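Local coordinates for protein farnesyltransferase, putative (Trypanosoma cruzi, PDB 3WCA) that probably catalyses the magnesium-dependent condensation of two farnesyl diphosphate molecules to squalene, the first step from farnesyl diphosphate to lanosterol, at residues Phe88-Ser100 with Leu110-Ser122. The protein carries 1 engineered substitution. Numbering follows the deposited sequence.
Sequences FHEHLHDTTWCMS and LLERYTHVTRAYS
Met99 N donates a nearly straight hydrogen bond to Leu111 O, 3.1 Å away, which ties the loop 88-100 to the last turn of helix 105-112. The backbones come closest where the CA of Met99 lies by that of Glu112 and the CA of Leu92 by that of Thr118. Next to the hydrogen bond, Glu112 CA makes a CA-H...O contact with Met99 O. The CB atoms of Met99 and Leu111 pack at 4.0 Å.

Tyr114 forms the middle of the contact. Its chi1 of -165° swings the ring away from its own backbone N and toward the loop. Trp97 and Phe88 both meet the same face of this ring, and Val117 CB lies on the other face. The six-membered ring of Trp97 turns its edge to the Tyr114 face, with the planes at 87°, and Trp97 CE3 lies 3.6 Å from Tyr114 CD2. Phe88 also presents its edge to the Tyr114 face in an offset edge-to-face pair, with planes at 65°. The three rings form an aromatic cluster. Tyr114 OH is buried against Phe88 CE2 and Leu92 CD1 and has no polar partner in the model.

This cluster belongs to the all-helical squalene/phytoene synthase fold. It lies at the periphery of the chain, where the loop from helix 78-84 to helix 105-112 folds back along helix 115-122 and the end of helix 105-112. Phe88 and Leu111 also touch helix 51-72, which carries the magnesium ligands Asp68, Glu71 and Asp72.

Farther along, Leu92 CG stands over one face of Tyr121, 3.8 Å from the ring centroid, in a CH-pi contact. The edge of Tyr121 points toward the His93 face. Tyr121 OH is hydrogen-bonded to Gln129 O, and it accepts from a water that is weakly linked to His93 NE2. Thr118 OG1 meets Thr95 CA at 3.4 Å, while its own hydrogen bond goes back to Thr115 O.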
ATOM      1  N   PHE A  88       0.463  -8.973 -19.347  1.00 42.92           N
ATOM      2  CA  PHE A  88      -0.729  -9.170 -18.554  1.00 41.52           C
ATOM      3  C   PHE A  88      -1.783  -8.163 -18.953  1.00 41.30           C
ATOM      4  O   PHE A  88      -2.951  -8.505 -19.076  1.00 42.60           O
ATOM      5  CB  PHE A  88      -0.432  -9.019 -17.069  1.00 42.43           C
ATOM      6  CG  PHE A  88      -1.375  -9.783 -16.195  1.00 41.26           C
ATOM      7  CD1 PHE A  88      -1.193 -11.149 -15.991  1.00 41.41           C
ATOM      8  CD2 PHE A  88      -2.449  -9.145 -15.582  1.00 41.41           C
ATOM      9  CE1 PHE A  88      -2.071 -11.871 -15.183  1.00 41.75           C
ATOM     10  CE2 PHE A  88      -3.330  -9.857 -14.774  1.00 40.12           C
ATOM     11  CZ  PHE A  88      -3.140 -11.225 -14.574  1.00 39.42           C
ATOM     12  N   HIS A  89      -1.366  -6.921 -19.162  1.00 43.49           N
ATOM     13  CA  HIS A  89      -2.296  -5.865 -19.547  1.00 46.89           C
ATOM     14  C   HIS A  89      -2.997  -6.154 -20.876  1.00 48.69           C
ATOM     15  O   HIS A  89      -4.117  -5.698 -21.100  1.00 51.02           O
ATOM     16  CB  HIS A  89      -1.571  -4.520 -19.635  1.00 48.09           C
ATOM     17  CG  HIS A  89      -0.713  -4.369 -20.853  1.00 51.02           C
ATOM     18  ND1 HIS A  89       0.346  -5.208 -21.130  1.00 53.67           N
ATOM     19  CD2 HIS A  89      -0.754  -3.470 -21.865  1.00 51.14           C
ATOM     20  CE1 HIS A  89       0.920  -4.832 -22.259  1.00 52.69           C
ATOM     21  NE2 HIS A  89       0.272  -3.778 -22.725  1.00 52.34           N
ATOM     22  N   GLU A  90      -2.345  -6.909 -21.757  1.00 49.51           N
ATOM     23  CA  GLU A  90      -2.947  -7.229 -23.048  1.00 51.43           C
ATOM     24  C   GLU A  90      -4.177  -8.115 -22.895  1.00 51.04           C
ATOM     25  O   GLU A  90      -5.107  -8.030 -23.693  1.00 52.65           O
ATOM     26  CB  GLU A  90      -1.919  -7.902 -23.972  1.00 52.27           C
ATOM     27  CG  GLU A  90      -0.796  -6.954 -24.398  1.00 56.97           C
ATOM     28  CD  GLU A  90       0.274  -7.612 -25.255  1.00 58.01           C
ATOM     29  OE1 GLU A  90       1.313  -6.955 -25.506  1.00 58.42           O
ATOM     30  OE2 GLU A  90       0.080  -8.773 -25.676  1.00 58.11           O
ATOM     31  N   HIS A  91      -4.193  -8.948 -21.859  1.00 50.14           N
ATOM     32  CA  HIS A  91      -5.318  -9.844 -21.623  1.00 50.14           C
ATOM     33  C   HIS A  91      -6.608  -9.122 -21.226  1.00 49.29           C
ATOM     34  O   HIS A  91      -7.692  -9.705 -21.269  1.00 48.32           O
ATOM     35  CB  HIS A  91      -4.954 -10.865 -20.550  1.00 52.41           C
ATOM     36  CG  HIS A  91      -3.676 -11.593 -20.826  1.00 54.96           C
ATOM     37  ND1 HIS A  91      -3.353 -12.077 -22.075  1.00 55.64           N
ATOM     38  CD2 HIS A  91      -2.648 -11.930 -20.013  1.00 54.39           C
ATOM     39  CE1 HIS A  91      -2.180 -12.682 -22.019  1.00 56.16           C
ATOM     40  NE2 HIS A  91      -1.732 -12.607 -20.780  1.00 55.19           N
ATOM     41  N   LEU A  92      -6.491  -7.859 -20.835  1.00 48.71           N
ATOM     42  CA  LEU A  92      -7.659  -7.075 -20.443  1.00 50.33           C
ATOM     43  C   LEU A  92      -8.718  -7.026 -21.544  1.00 51.90           C
ATOM     44  O   LEU A  92      -9.907  -6.850 -21.267  1.00 50.81           O
ATOM     45  CB  LEU A  92      -7.232  -5.646 -20.079  1.00 49.41           C
ATOM     46  CG  LEU A  92      -6.987  -5.283 -18.610  1.00 48.75           C
ATOM     47  CD1 LEU A  92      -6.746  -6.533 -17.763  1.00 49.58           C
ATOM     48  CD2 LEU A  92      -5.807  -4.331 -18.537  1.00 45.67           C
ATOM     49  N   HIS A  93      -8.283  -7.188 -22.790  1.00 53.53           N
ATOM     50  CA  HIS A  93      -9.186  -7.149 -23.933  1.00 56.42           C
ATOM     51  C   HIS A  93      -9.477  -8.539 -24.498  1.00 58.25           C
ATOM     52  O   HIS A  93     -10.005  -8.668 -25.600  1.00 60.17           O
ATOM     53  CB  HIS A  93      -8.588  -6.268 -25.032  1.00 56.48           C
ATOM     54  CG  HIS A  93      -8.317  -4.860 -24.600  1.00 56.23           C
ATOM     55  ND1 HIS A  93      -9.323  -3.977 -24.264  1.00 56.01           N
ATOM     56  CD2 HIS A  93      -7.154  -4.183 -24.443  1.00 55.53           C
ATOM     57  CE1 HIS A  93      -8.791  -2.818 -23.918  1.00 55.82           C
ATOM     58  NE2 HIS A  93      -7.477  -2.917 -24.018  1.00 56.84           N
ATOM     59  N   ASP A  94      -9.136  -9.578 -23.744  1.00 59.28           N
ATOM     60  CA  ASP A  94      -9.360 -10.951 -24.189  1.00 59.54           C
ATOM     61  C   ASP A  94     -10.244 -11.680 -23.180  1.00 59.67           C
ATOM     62  O   ASP A  94      -9.750 -12.378 -22.296  1.00 60.24           O
ATOM     63  CB  ASP A  94      -8.017 -11.672 -24.334  1.00 61.06           C
ATOM     64  CG  ASP A  94      -8.166 -13.093 -24.843  1.00 62.35           C
ATOM     65  OD1 ASP A  94      -9.317 -13.562 -24.952  1.00 63.48           O
ATOM     66  OD2 ASP A  94      -7.134 -13.742 -25.126  1.00 62.12           O
ATOM     67  N   THR A  95     -11.553 -11.524 -23.336  1.00 60.39           N
ATOM     68  CA  THR A  95     -12.532 -12.125 -22.433  1.00 60.87           C
ATOM     69  C   THR A  95     -12.489 -13.643 -22.281  1.00 60.76           C
ATOM     70  O   THR A  95     -13.321 -14.218 -21.577  1.00 60.12           O
ATOM     71  CB  THR A  95     -13.967 -11.731 -22.839  1.00 61.56           C
ATOM     72  OG1 THR A  95     -14.186 -12.082 -24.209  1.00 64.48           O
ATOM     73  CG2 THR A  95     -14.183 -10.235 -22.665  1.00 60.68           C
ATOM     74  N   THR A  96     -11.535 -14.301 -22.927  1.00 61.03           N
ATOM     75  CA  THR A  96     -11.446 -15.751 -22.817  1.00 60.89           C
ATOM     76  C   THR A  96     -10.174 -16.182 -22.100  1.00 60.12           C
ATOM     77  O   THR A  96      -9.986 -17.359 -21.794  1.00 59.85           O
ATOM     78  CB  THR A  96     -11.510 -16.431 -24.216  1.00 63.03           C
ATOM     79  OG1 THR A  96     -11.449 -17.853 -24.060  1.00 64.31           O
ATOM     80  CG2 THR A  96     -10.357 -15.986 -25.092  1.00 62.58           C
ATOM     81  N   TRP A  97      -9.309 -15.219 -21.811  1.00 60.08           N
ATOM     82  CA  TRP A  97      -8.057 -15.520 -21.138  1.00 60.30           C
ATOM     83  C   TRP A  97      -8.221 -15.832 -19.646  1.00 60.84           C
ATOM     84  O   TRP A  97      -9.101 -15.287 -18.978  1.00 61.88           O
ATOM     85  CB  TRP A  97      -7.081 -14.353 -21.294  1.00 58.85           C
ATOM     86  CG  TRP A  97      -5.723 -14.685 -20.789  1.00 58.84           C
ATOM     87  CD1 TRP A  97      -4.707 -15.254 -21.495  1.00 58.50           C
ATOM     88  CD2 TRP A  97      -5.251 -14.544 -19.446  1.00 58.24           C
ATOM     89  NE1 TRP A  97      -3.629 -15.480 -20.675  1.00 60.07           N
ATOM     90  CE2 TRP A  97      -3.936 -15.053 -19.409  1.00 58.84           C
ATOM     91  CE3 TRP A  97      -5.813 -14.037 -18.265  1.00 58.01           C
ATOM     92  CZ2 TRP A  97      -3.168 -15.074 -18.239  1.00 56.00           C
ATOM     93  CZ3 TRP A  97      -5.051 -14.057 -17.101  1.00 56.96           C
ATOM     94  CH2 TRP A  97      -3.741 -14.572 -17.100  1.00 57.23           C
ATOM     95  N   CYS A  98      -7.363 -16.719 -19.141  1.00 61.04           N
ATOM     96  CA  CYS A  98      -7.350 -17.108 -17.732  1.00 61.18           C
ATOM     97  C   CYS A  98      -6.112 -17.966 -17.450  1.00 61.07           C
ATOM     98  O   CYS A  98      -5.493 -18.496 -18.375  1.00 61.17           O
ATOM     99  CB  CYS A  98      -8.631 -17.865 -17.358  1.00 60.32           C
ATOM    100  SG  CYS A  98      -8.773 -19.526 -18.027  1.00 63.40           S
ATOM    101  N   MET A  99      -5.748 -18.090 -16.175  1.00 60.32           N
ATOM    102  CA  MET A  99      -4.570 -18.859 -15.767  1.00 59.78           C
ATOM    103  C   MET A  99      -4.968 -19.946 -14.767  1.00 60.61           C
ATOM    104  O   MET A  99      -5.640 -19.666 -13.770  1.00 60.12           O
ATOM    105  CB  MET A  99      -3.545 -17.910 -15.145  1.00 58.86           C
ATOM    106  CG  MET A  99      -2.149 -18.473 -15.033  1.00 56.26           C
ATOM    107  SD  MET A  99      -1.014 -17.222 -14.433  1.00 55.13           S
ATOM    108  CE  MET A  99      -0.629 -16.333 -15.938  1.00 54.26           C
ATOM    109  N   SER A 100      -4.522 -21.178 -15.012  1.00 59.98           N
ATOM    110  CA  SER A 100      -4.901 -22.306 -14.166  1.00 60.61           C
ATOM    111  C   SER A 100      -4.043 -22.787 -12.999  1.00 60.60           C
ATOM    112  O   SER A 100      -4.594 -23.201 -11.980  1.00 62.41           O
ATOM    113  CB  SER A 100      -5.213 -23.516 -15.050  1.00 61.44           C
ATOM    114  OG  SER A 100      -6.349 -23.274 -15.861  1.00 63.10           O
ATOM    115  N   LEU A 110      -9.279 -16.307  -8.654  1.00 44.63           N
ATOM    116  CA  LEU A 110      -9.330 -15.033  -9.369  1.00 43.89           C
ATOM    117  C   LEU A 110      -8.754 -15.203 -10.772  1.00 43.48           C
ATOM    118  O   LEU A 110      -9.325 -14.734 -11.759  1.00 42.52           O
ATOM    119  CB  LEU A 110      -8.533 -13.966  -8.614  1.00 38.74           C
ATOM    120  CG  LEU A 110      -8.318 -12.617  -9.307  1.00 38.23           C
ATOM    121  CD1 LEU A 110      -9.644 -11.962  -9.632  1.00 35.25           C
ATOM    122  CD2 LEU A 110      -7.492 -11.716  -8.395  1.00 38.71           C
ATOM    123  N   LEU A 111      -7.623 -15.885 -10.856  1.00 43.45           N
ATOM    124  CA  LEU A 111      -6.994 -16.103 -12.143  1.00 45.33           C
ATOM    125  C   LEU A 111      -7.729 -17.123 -13.013  1.00 45.20           C
ATOM    126  O   LEU A 111      -7.871 -16.906 -14.209  1.00 44.75           O
ATOM    127  CB  LEU A 111      -5.535 -16.514 -11.941  1.00 43.69           C
ATOM    128  CG  LEU A 111      -4.667 -15.378 -11.393  1.00 44.78           C
ATOM    129  CD1 LEU A 111      -3.321 -15.922 -10.957  1.00 46.95           C
ATOM    130  CD2 LEU A 111      -4.494 -14.307 -12.460  1.00 41.16           C
ATOM    131  N   GLU A 112      -8.206 -18.217 -12.419  1.00 46.69           N
ATOM    132  CA  GLU A 112      -8.914 -19.246 -13.186  1.00 48.97           C
ATOM    133  C   GLU A 112     -10.224 -18.736 -13.770  1.00 51.01           C
ATOM    134  O   GLU A 112     -10.587 -19.082 -14.894  1.00 53.84           O
ATOM    135  CB  GLU A 112      -9.187 -20.475 -12.318  1.00 49.33           C
ATOM    136  CG  GLU A 112      -7.930 -21.103 -11.747  1.00 53.47           C
ATOM    137  CD  GLU A 112      -8.218 -22.287 -10.850  1.00 55.08           C
ATOM    138  OE1 GLU A 112      -9.144 -22.193 -10.021  1.00 56.74           O
ATOM    139  OE2 GLU A 112      -7.508 -23.307 -10.964  1.00 56.79           O
ATOM    140  N   ARG A 113     -10.935 -17.915 -13.006  1.00 50.63           N
ATOM    141  CA  ARG A 113     -12.195 -17.354 -13.473  1.00 49.36           C
ATOM    142  C   ARG A 113     -11.984 -15.878 -13.780  1.00 48.39           C
ATOM    143  O   ARG A 113     -12.882 -15.058 -13.598  1.00 48.88           O
ATOM    144  CB  ARG A 113     -13.277 -17.522 -12.404  1.00 50.29           C
ATOM    145  CG  ARG A 113     -13.616 -18.973 -12.102  1.00 51.15           C
ATOM    146  CD  ARG A 113     -14.679 -19.085 -11.017  1.00 53.91           C
ATOM    147  NE  ARG A 113     -15.991 -18.598 -11.442  1.00 52.78           N
ATOM    148  CZ  ARG A 113     -17.000 -18.365 -10.608  1.00 52.07           C
ATOM    149  NH1 ARG A 113     -16.845 -18.571  -9.308  1.00 51.70           N
ATOM    150  NH2 ARG A 113     -18.166 -17.930 -11.072  1.00 51.32           N
ATOM    151  N   TYR A 114     -10.789 -15.558 -14.263  1.00 46.97           N
ATOM    152  CA  TYR A 114     -10.418 -14.186 -14.595  1.00 45.66           C
ATOM    153  C   TYR A 114     -11.311 -13.576 -15.675  1.00 46.17           C
ATOM    154  O   TYR A 114     -11.233 -12.379 -15.957  1.00 45.57           O
ATOM    155  CB  TYR A 114      -8.959 -14.149 -15.050  1.00 43.15           C
ATOM    156  CG  TYR A 114      -8.345 -12.766 -15.070  1.00 43.00           C
ATOM    157  CD1 TYR A 114      -8.011 -12.112 -13.880  1.00 41.17           C
ATOM    158  CD2 TYR A 114      -8.073 -12.121 -16.275  1.00 40.58           C
ATOM    159  CE1 TYR A 114      -7.416 -10.854 -13.893  1.00 41.04           C
ATOM    160  CE2 TYR A 114      -7.481 -10.863 -16.299  1.00 42.24           C
ATOM    161  CZ  TYR A 114      -7.151 -10.239 -15.104  1.00 42.47           C
ATOM    162  OH  TYR A 114      -6.538  -9.014 -15.124  1.00 43.08           O
ATOM    163  N   THR A 115     -12.165 -14.397 -16.274  1.00 46.46           N
ATOM    164  CA  THR A 115     -13.059 -13.913 -17.317  1.00 48.31           C
ATOM    165  C   THR A 115     -14.009 -12.835 -16.805  1.00 46.49           C
ATOM    166  O   THR A 115     -14.277 -11.849 -17.495  1.00 46.82           O
ATOM    167  CB  THR A 115     -13.916 -15.051 -17.890  1.00 50.42           C
ATOM    168  OG1 THR A 115     -13.076 -16.154 -18.241  1.00 57.81           O
ATOM    169  CG2 THR A 115     -14.659 -14.581 -19.126  1.00 51.45           C
ATOM    170  N   HIS A 116     -14.523 -13.020 -15.595  1.00 45.60           N
ATOM    171  CA  HIS A 116     -15.461 -12.052 -15.035  1.00 44.37           C
ATOM    172  C   HIS A 116     -14.883 -10.657 -14.937  1.00 42.78           C
ATOM    173  O   HIS A 116     -15.592  -9.674 -15.116  1.00 44.48           O
ATOM    174  CB  HIS A 116     -15.939 -12.495 -13.657  1.00 43.28           C
ATOM    175  CG  HIS A 116     -16.713 -13.773 -13.671  1.00 45.01           C
ATOM    176  ND1 HIS A 116     -16.171 -14.975 -13.271  1.00 47.12           N
ATOM    177  CD2 HIS A 116     -17.982 -14.041 -14.057  1.00 45.69           C
ATOM    178  CE1 HIS A 116     -17.074 -15.930 -13.409  1.00 45.96           C
ATOM    179  NE2 HIS A 116     -18.182 -15.390 -13.885  1.00 45.45           N
ATOM    180  N   VAL A 117     -13.588 -10.578 -14.655  1.00 42.61           N
ATOM    181  CA  VAL A 117     -12.913  -9.295 -14.524  1.00 42.49           C
ATOM    182  C   VAL A 117     -12.765  -8.602 -15.873  1.00 42.29           C
ATOM    183  O   VAL A 117     -13.027  -7.408 -15.997  1.00 41.56           O
ATOM    184  CB  VAL A 117     -11.502  -9.466 -13.907  1.00 39.94           C
ATOM    185  CG1 VAL A 117     -10.894  -8.106 -13.631  1.00 38.55           C
ATOM    186  CG2 VAL A 117     -11.587 -10.280 -12.638  1.00 39.72           C
ATOM    187  N   THR A 118     -12.331  -9.346 -16.884  1.00 43.76           N
ATOM    188  CA  THR A 118     -12.158  -8.754 -18.207  1.00 44.20           C
ATOM    189  C   THR A 118     -13.499  -8.340 -18.797  1.00 44.57           C
ATOM    190  O   THR A 118     -13.589  -7.321 -19.482  1.00 45.69           O
ATOM    191  CB  THR A 118     -11.446  -9.713 -19.165  1.00 42.63           C
ATOM    192  OG1 THR A 118     -12.167 -10.948 -19.231  1.00 44.95           O
ATOM    193  CG2 THR A 118     -10.026  -9.975 -18.684  1.00 43.82           C
ATOM    194  N   ARG A 119     -14.545  -9.118 -18.534  1.00 46.00           N
ATOM    195  CA  ARG A 119     -15.867  -8.759 -19.052  1.00 48.54           C
ATOM    196  C   ARG A 119     -16.283  -7.438 -18.427  1.00 47.08           C
ATOM    197  O   ARG A 119     -16.630  -6.489 -19.125  1.00 47.81           O
ATOM    198  CB  ARG A 119     -16.917  -9.810 -18.696  1.00 50.58           C
ATOM    199  CG  ARG A 119     -16.681 -11.178 -19.278  1.00 55.30           C
ATOM    200  CD  ARG A 119     -17.956 -11.988 -19.184  1.00 59.15           C
ATOM    201  NE  ARG A 119     -17.728 -13.407 -19.418  1.00 64.39           N
ATOM    202  CZ  ARG A 119     -18.657 -14.238 -19.878  1.00 67.40           C
ATOM    203  NH1 ARG A 119     -19.877 -13.787 -20.159  1.00 67.87           N
ATOM    204  NH2 ARG A 119     -18.372 -15.521 -20.046  1.00 68.72           N
ATOM    205  N   ALA A 120     -16.255  -7.395 -17.099  1.00 45.91           N
ATOM    206  CA  ALA A 120     -16.615  -6.193 -16.361  1.00 44.10           C
ATOM    207  C   ALA A 120     -15.768  -5.038 -16.876  1.00 43.74           C
ATOM    208  O   ALA A 120     -16.241  -3.908 -17.010  1.00 41.02           O
ATOM    209  CB  ALA A 120     -16.359  -6.403 -14.879  1.00 44.76           C
ATOM    210  N   TYR A 121     -14.510  -5.338 -17.169  1.00 43.05           N
ATOM    211  CA  TYR A 121     -13.577  -4.341 -17.674  1.00 44.67           C
ATOM    212  C   TYR A 121     -14.070  -3.747 -18.993  1.00 46.28           C
ATOM    213  O   TYR A 121     -14.052  -2.529 -19.178  1.00 44.10           O
ATOM    214  CB  TYR A 121     -12.208  -4.988 -17.890  1.00 44.16           C
ATOM    215  CG  TYR A 121     -11.168  -4.086 -18.513  1.00 42.08           C
ATOM    216  CD1 TYR A 121     -10.332  -3.298 -17.721  1.00 41.48           C
ATOM    217  CD2 TYR A 121     -11.006  -4.035 -19.899  1.00 41.28           C
ATOM    218  CE1 TYR A 121      -9.354  -2.482 -18.294  1.00 42.16           C
ATOM    219  CE2 TYR A 121     -10.035  -3.223 -20.483  1.00 41.75           C
ATOM    220  CZ  TYR A 121      -9.213  -2.451 -19.676  1.00 42.20           C
ATOM    221  OH  TYR A 121      -8.250  -1.653 -20.245  1.00 43.65           O
ATOM    222  N   SER A 122     -14.512  -4.615 -19.902  1.00 47.45           N
ATOM    223  CA  SER A 122     -14.985  -4.178 -21.213  1.00 51.10           C
ATOM    224  C   SER A 122     -16.210  -3.274 -21.148  1.00 51.97           C
ATOM    225  O   SER A 122     -16.519  -2.577 -22.114  1.00 52.04           O
ATOM    226  CB  SER A 122     -15.298  -5.386 -22.105  1.00 51.03           C
ATOM    227  OG  SER A 122     -16.448  -6.075 -21.649  1.00 54.22           O
TER
HETATM  228  O   HOH W   1      -6.983   0.119 -22.696  1.00 42.33           O
HETATM  229  O   HOH W   2      -7.946 -25.043 -13.358  1.00 56.74           O